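Local coordinates for protein 4-alpha-glucanotransferase (Streptococcus agalactiae, PDB 6M6T) that is an amylomaltase, or disproportionating enzyme, a 4-alpha-glucanotransferase of the TIM-barrel clan that binds glycans in its pockets, at residues D296-R308 with G317-A329. Residues are numbered along the deposited sequence; the frame is centred on the assembly and turned at random.
With ASO (1,5-anhydro-D-glucitol), chain I; AC1 (4,6-dideoxy-4-{[(1S,4R,5S,6S)-4,5,6-trihydroxy-3-(hydroxymethyl)cyclohex-2-en-1-yl]amino}-alpha-D-glucopyranose), chain J.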
loop_
_atom_site.group_PDB
_atom_site.type_symbol
_atom_site.label_atom_id
_atom_site.label_comp_id
_atom_site.label_asym_id
_atom_site.label_seq_id
_atom_site.Cartn_x
_atom_site.Cartn_y
_atom_site.Cartn_z
ATOM N N ASP A 296 -1.761 -4.437 7.115
ATOM C CA ASP A 296 -1.018 -3.408 7.826
ATOM C C ASP A 296 -1.526 -3.294 9.253
ATOM O O ASP A 296 -2.687 -3.595 9.538
ATOM C CB ASP A 296 -1.152 -2.052 7.125
ATOM C CG ASP A 296 -0.229 -1.005 7.722
ATOM O OD1 ASP A 296 0.801 -1.412 8.278
ATOM O OD2 ASP A 296 -0.511 0.217 7.668
ATOM N N HIS A 297 -0.637 -2.868 10.153
ATOM C CA HIS A 297 -0.988 -2.491 11.528
ATOM C C HIS A 297 -1.810 -3.573 12.228
ATOM O O HIS A 297 -2.947 -3.364 12.656
ATOM C CB HIS A 297 -1.734 -1.163 11.551
ATOM C CG HIS A 297 -1.867 -0.577 12.915
ATOM N ND1 HIS A 297 -0.778 -0.181 13.660
ATOM C CD2 HIS A 297 -2.961 -0.298 13.666
ATOM C CE1 HIS A 297 -1.195 0.315 14.812
ATOM N NE2 HIS A 297 -2.516 0.260 14.839
ATOM N N PHE A 298 -1.193 -4.750 12.327
ATOM C CA PHE A 298 -1.824 -5.907 12.947
ATOM C C PHE A 298 -2.192 -5.628 14.400
ATOM O O PHE A 298 -3.159 -6.204 14.928
ATOM C CB PHE A 298 -0.862 -7.100 12.826
ATOM C CG PHE A 298 -1.537 -8.435 12.835
ATOM C CD1 PHE A 298 -2.359 -8.817 11.784
ATOM C CD2 PHE A 298 -1.348 -9.306 13.900
ATOM C CE1 PHE A 298 -2.981 -10.043 11.793
ATOM C CE2 PHE A 298 -1.964 -10.531 13.927
ATOM C CZ PHE A 298 -2.782 -10.910 12.873
ATOM N N LYS A 299 -1.432 -4.748 15.057
ATOM C CA LYS A 299 -1.752 -4.343 16.420
ATOM C C LYS A 299 -3.209 -3.910 16.537
ATOM O O LYS A 299 -3.892 -4.230 17.520
ATOM C CB LYS A 299 -0.816 -3.209 16.856
ATOM C CG LYS A 299 -0.978 -2.773 18.322
ATOM C CD LYS A 299 -1.137 -3.977 19.260
ATOM C CE LYS A 299 -1.608 -3.551 20.605
ATOM N NZ LYS A 299 -0.845 -2.344 20.944
ATOM N N GLY A 300 -3.710 -3.215 15.517
ATOM C CA GLY A 300 -5.066 -2.703 15.513
ATOM C C GLY A 300 -6.144 -3.759 15.609
ATOM O O GLY A 300 -7.305 -3.402 15.858
ATOM N N PHE A 301 -5.804 -5.038 15.414
ATOM C CA PHE A 301 -6.788 -6.103 15.579
ATOM C C PHE A 301 -6.807 -6.675 16.989
ATOM O O PHE A 301 -7.732 -7.415 17.327
ATOM C CB PHE A 301 -6.549 -7.202 14.536
ATOM C CG PHE A 301 -6.835 -6.741 13.147
ATOM C CD1 PHE A 301 -8.125 -6.792 12.641
ATOM C CD2 PHE A 301 -5.831 -6.181 12.365
ATOM C CE1 PHE A 301 -8.413 -6.324 11.365
ATOM C CE2 PHE A 301 -6.105 -5.716 11.081
ATOM C CZ PHE A 301 -7.394 -5.790 10.581
ATOM N N SER A 302 -5.830 -6.334 17.828
ATOM C CA SER A 302 -5.867 -6.683 19.241
ATOM C C SER A 302 -6.292 -5.503 20.111
ATOM O O SER A 302 -7.187 -5.637 20.950
ATOM C CB SER A 302 -4.496 -7.213 19.688
ATOM O OG SER A 302 -3.576 -6.154 19.932
ATOM N N ASP A 303 -5.663 -4.348 19.914
ATOM C CA ASP A 303 -5.901 -3.141 20.703
ATOM C C ASP A 303 -5.527 -1.964 19.814
ATOM O O ASP A 303 -4.355 -1.834 19.451
ATOM C CB ASP A 303 -5.043 -3.113 21.981
ATOM C CG ASP A 303 -5.492 -4.112 23.043
ATOM O OD1 ASP A 303 -6.636 -3.965 23.536
ATOM O OD2 ASP A 303 -4.683 -5.017 23.414
ATOM N N TYR A 304 -6.489 -1.108 19.465
ATOM C CA TYR A 304 -6.187 0.079 18.667
ATOM C C TYR A 304 -6.249 1.343 19.520
ATOM O O TYR A 304 -6.966 1.416 20.525
ATOM C CB TYR A 304 -7.129 0.240 17.465
ATOM C CG TYR A 304 -8.548 0.480 17.875
ATOM C CD1 TYR A 304 -9.359 -0.585 18.241
ATOM C CD2 TYR A 304 -9.079 1.763 17.934
ATOM C CE1 TYR A 304 -10.659 -0.394 18.642
ATOM C CE2 TYR A 304 -10.391 1.965 18.347
ATOM C CZ TYR A 304 -11.172 0.877 18.686
ATOM O OH TYR A 304 -12.469 1.010 19.091
ATOM N N TRP A 305 -5.481 2.342 19.102
ATOM C CA TRP A 305 -5.423 3.620 19.793
ATOM C C TRP A 305 -6.477 4.561 19.217
ATOM O O TRP A 305 -6.554 4.737 17.998
ATOM C CB TRP A 305 -4.030 4.220 19.652
ATOM C CG TRP A 305 -3.878 5.526 20.324
ATOM C CD1 TRP A 305 -3.975 6.758 19.750
ATOM C CD2 TRP A 305 -3.589 5.745 21.708
ATOM N NE1 TRP A 305 -3.756 7.731 20.691
ATOM C CE2 TRP A 305 -3.516 7.136 21.901
ATOM C CE3 TRP A 305 -3.383 4.900 22.801
ATOM C CZ2 TRP A 305 -3.247 7.701 23.141
ATOM C CZ3 TRP A 305 -3.117 5.462 24.032
ATOM C CH2 TRP A 305 -3.049 6.849 24.193
ATOM N N GLU A 306 -7.275 5.166 20.102
ATOM C CA GLU A 306 -8.486 5.894 19.732
ATOM C C GLU A 306 -8.399 7.330 20.257
ATOM O O GLU A 306 -8.754 7.600 21.409
ATOM C CB GLU A 306 -9.725 5.174 20.267
ATOM C CG GLU A 306 -11.061 5.696 19.715
ATOM C CD GLU A 306 -12.295 5.283 20.552
ATOM O OE1 GLU A 306 -12.618 5.981 21.543
ATOM O OE2 GLU A 306 -12.971 4.279 20.212
ATOM N N ILE A 307 -7.945 8.253 19.406
ATOM C CA ILE A 307 -7.963 9.668 19.759
ATOM C C ILE A 307 -9.401 10.160 19.743
ATOM O O ILE A 307 -10.135 9.930 18.777
ATOM C CB ILE A 307 -7.109 10.483 18.776
ATOM C CG1 ILE A 307 -5.690 9.903 18.663
ATOM C CG2 ILE A 307 -7.104 11.950 19.186
ATOM C CD1 ILE A 307 -5.187 9.721 17.238
ATOM N N ARG A 308 -9.819 10.836 20.806
ATOM C CA ARG A 308 -11.165 11.391 20.789
ATOM C C ARG A 308 -11.200 12.647 19.918
ATOM O O ARG A 308 -10.171 13.118 19.421
ATOM C CB ARG A 308 -11.629 11.711 22.203
ATOM C CG ARG A 308 -10.618 12.517 22.977
ATOM C CD ARG A 308 -10.952 12.566 24.459
ATOM N NE ARG A 308 -9.742 12.792 25.242
ATOM C CZ ARG A 308 -9.042 11.830 25.837
ATOM N NH1 ARG A 308 -9.443 10.562 25.763
ATOM N NH2 ARG A 308 -7.938 12.135 26.513
ATOM N N GLY A 317 -5.792 9.980 23.846
ATOM C CA GLY A 317 -6.545 8.831 23.372
ATOM C C GLY A 317 -6.634 7.740 24.395
ATOM O O GLY A 317 -6.530 7.986 25.600
ATOM N N SER A 318 -6.846 6.518 23.915
ATOM C CA SER A 318 -6.881 5.340 24.774
ATOM C C SER A 318 -6.640 4.096 23.931
ATOM O O SER A 318 -6.754 4.125 22.700
ATOM C CB SER A 318 -8.214 5.217 25.514
ATOM O OG SER A 318 -8.668 6.474 25.973
ATOM N N TRP A 319 -6.313 2.999 24.617
ATOM C CA TRP A 319 -6.182 1.690 23.982
ATOM C C TRP A 319 -7.510 0.953 24.110
ATOM O O TRP A 319 -7.868 0.506 25.198
ATOM C CB TRP A 319 -5.059 0.886 24.624
ATOM C CG TRP A 319 -3.698 1.344 24.284
ATOM C CD1 TRP A 319 -2.816 1.961 25.115
ATOM C CD2 TRP A 319 -3.030 1.193 23.027
ATOM N NE1 TRP A 319 -1.637 2.215 24.451
ATOM C CE2 TRP A 319 -1.747 1.755 23.166
ATOM C CE3 TRP A 319 -3.393 0.639 21.798
ATOM C CZ2 TRP A 319 -0.833 1.791 22.117
ATOM C CZ3 TRP A 319 -2.483 0.671 20.763
ATOM C CH2 TRP A 319 -1.221 1.249 20.925
ATOM N N GLN A 320 -8.237 0.827 23.012
ATOM C CA GLN A 320 -9.519 0.160 22.877
ATOM C C GLN A 320 -9.352 -1.265 22.387
ATOM O O GLN A 320 -8.443 -1.554 21.601
ATOM C CB GLN A 320 -10.406 0.907 21.887
ATOM C CG GLN A 320 -10.514 2.328 22.223
ATOM C CD GLN A 320 -11.449 2.490 23.370
ATOM O OE1 GLN A 320 -11.165 3.204 24.331
ATOM N NE2 GLN A 320 -12.571 1.794 23.300
ATOM N N PRO A 321 -10.256 -2.156 22.808
ATOM C CA PRO A 321 -10.158 -3.565 22.400
ATOM C C PRO A 321 -10.893 -3.884 21.108
ATOM O O PRO A 321 -12.079 -3.586 20.961
ATOM C CB PRO A 321 -10.783 -4.301 23.589
ATOM C CG PRO A 321 -11.833 -3.350 24.079
ATOM C CD PRO A 321 -11.340 -1.940 23.783
ATOM N N ALA A 322 -10.212 -4.496 20.192
ATOM C CA ALA A 322 -10.799 -5.059 18.989
ATOM C C ALA A 322 -10.883 -6.577 19.106
ATOM O O ALA A 322 -10.059 -7.194 19.785
ATOM C CB ALA A 322 -9.972 -4.686 17.756
ATOM N N PRO A 323 -11.862 -7.220 18.451
ATOM C CA PRO A 323 -12.072 -8.672 18.607
ATOM C C PRO A 323 -11.275 -9.521 17.613
ATOM O O PRO A 323 -11.837 -10.321 16.851
ATOM C CB PRO A 323 -13.578 -8.794 18.377
ATOM C CG PRO A 323 -13.819 -7.781 17.315
ATOM C CD PRO A 323 -12.931 -6.611 17.642
ATOM N N GLY A 324 -9.950 -9.372 17.633
ATOM C CA GLY A 324 -9.072 -10.074 16.724
ATOM C C GLY A 324 -9.316 -11.564 16.592
ATOM O O GLY A 324 -9.543 -12.087 15.490
ATOM N N PRO A 325 -9.237 -12.279 17.720
ATOM C CA PRO A 325 -9.447 -13.742 17.692
ATOM C C PRO A 325 -10.699 -14.200 16.952
ATOM O O PRO A 325 -10.621 -15.108 16.108
ATOM C CB PRO A 325 -9.509 -14.094 19.183
ATOM C CG PRO A 325 -8.635 -13.075 19.833
ATOM C CD PRO A 325 -8.751 -11.811 19.032
ATOM N N GLU A 326 -11.855 -13.591 17.241
ATOM C CA GLU A 326 -13.097 -13.982 16.571
ATOM C C GLU A 326 -13.023 -13.707 15.069
ATOM O O GLU A 326 -13.407 -14.553 14.252
ATOM C CB GLU A 326 -14.296 -13.254 17.196
ATOM C CG GLU A 326 -14.503 -13.513 18.685
ATOM C CD GLU A 326 -13.485 -12.767 19.548
ATOM O OE1 GLU A 326 -13.149 -13.240 20.668
ATOM O OE2 GLU A 326 -13.003 -11.708 19.080
ATOM N N LEU A 327 -12.533 -12.521 14.693
ATOM C CA LEU A 327 -12.439 -12.161 13.281
ATOM C C LEU A 327 -11.609 -13.178 12.522
ATOM O O LEU A 327 -12.006 -13.654 11.450
ATOM C CB LEU A 327 -11.821 -10.771 13.124
ATOM C CG LEU A 327 -11.181 -10.515 11.759
ATOM C CD1 LEU A 327 -12.258 -10.260 10.715
ATOM C CD2 LEU A 327 -10.199 -9.351 11.795
ATOM N N PHE A 328 -10.450 -13.532 13.070
ATOM C CA PHE A 328 -9.580 -14.399 12.295
ATOM C C PHE A 328 -10.053 -15.848 12.328
ATOM O O PHE A 328 -9.863 -16.574 11.347
ATOM C CB PHE A 328 -8.136 -14.228 12.766
ATOM C CG PHE A 328 -7.515 -12.929 12.307
ATOM C CD1 PHE A 328 -7.131 -12.757 10.982
ATOM C CD2 PHE A 328 -7.356 -11.861 13.191
ATOM C CE1 PHE A 328 -6.575 -11.561 10.549
ATOM C CE2 PHE A 328 -6.801 -10.658 12.762
ATOM C CZ PHE A 328 -6.406 -10.513 11.435
ATOM N N ALA A 329 -10.714 -16.288 13.398
ATOM C CA ALA A 329 -11.358 -17.595 13.323
ATOM C C ALA A 329 -12.425 -17.608 12.236
ATOM O O ALA A 329 -12.562 -18.590 11.493
ATOM C CB ALA A 329 -11.962 -17.976 14.672
HETATM C C1 ASO I . -0.074 1.481 8.266
HETATM C C2 ASO I . 1.091 2.163 7.518
HETATM C C3 ASO I . 1.312 3.581 8.073
HETATM C C4 ASO I . 0.002 4.370 7.902
HETATM C C5 ASO I . -1.120 3.651 8.601
HETATM C C6 ASO I . -2.440 4.312 8.208
HETATM O O2 ASO I . 2.291 1.387 7.617
HETATM O O3 ASO I . 2.417 4.233 7.358
HETATM O O4 ASO I . 0.117 5.722 8.407
HETATM O O5 ASO I . -1.242 2.313 8.113
HETATM O O6 ASO I . -3.469 3.312 8.105
HETATM C C1 AC1 J . 8.484 2.313 16.799
HETATM O O2 AC1 J . 7.277 3.910 18.171
HETATM C C2 AC1 J . 7.458 3.446 16.822
HETATM C C4A AC1 J . 2.631 1.086 11.905
HETATM C C3 AC1 J . 6.137 2.911 16.353
HETATM O O3 AC1 J . 5.219 3.996 16.394
HETATM C C4 AC1 J . 6.267 2.374 14.926
HETATM N N4A AC1 J . 5.031 1.730 14.475
HETATM C C5 AC1 J . 7.350 1.319 14.845
HETATM O O5 AC1 J . 8.610 1.802 15.411
HETATM C C6 AC1 J . 7.493 0.903 13.366
HETATM C C1B AC1 J . 4.005 2.634 13.936
HETATM C C2B AC1 J . 2.697 1.940 14.151
HETATM O O2B AC1 J . 2.646 1.569 15.528
HETATM C C3B AC1 J . 2.685 0.678 13.326
HETATM O O3B AC1 J . 1.499 -0.063 13.573
HETATM O O4 AC1 J . 2.713 -0.096 11.081
HETATM C C5B AC1 J . 3.637 2.021 11.608
HETATM C C7B AC1 J . 4.252 2.811 12.581
HETATM C C6B AC1 J . 4.003 2.224 10.153
HETATM O O6B AC1 J . 3.777 0.973 9.499
#
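W305 points the edge of its six-membered ring at the face of the W319 five-membered ring, a T-shaped pair with planes at 72° in which W305 CE3 lies 3.6 Å from W319 CE2. W305 CB sits over the six-membered ring of W319 as a CH-pi contact, and K299 NZ makes an off-centre cation-pi approach, 3.9 Å from the centroid of that ring; the same ammonium is hydrogen-bonded to Y347 O. W305 also lies with one face over the backbone of G317 and S318, while its NE1 is hydrogen-bonded to A314 O.

On the other face of the hairpin, Q320 CB makes a CH-pi contact over one face of the Y304 ring, 3.3 Å from Y304 CZ. With chi1 at 65°, Y304 CG is tucked between its backbone N and carbonyl carbon, which brings one ring face against Q320 CB. Beyond it, the E306 carboxylate and Q320 amide stack with planes 16° apart; K236 NZ forms a salt bridge to E306 OE2 and is hydrogen-bonded to Y304 OH.

The antiparallel strands 303-308 and 319-321 hold these faces in register: Y304 and Q320 form a hydrogen-bonded pair (Q320 N to Y304 O, 2.9 Å), and E306 N reaches S318 O at 2.8 Å. Toward helix 324-335, F328 turns its edge to the face of F301 and meets F298 obliquely, while L327 CD2 packs 3.4 Å from F301 CD1.

D296 OD2 is covalently bonded to C1 of 1,5-anhydro-D-glucitol at 1.5 Å, and turn 297-302 links it to the hairpin, where K236 would partly offset the charge of E306.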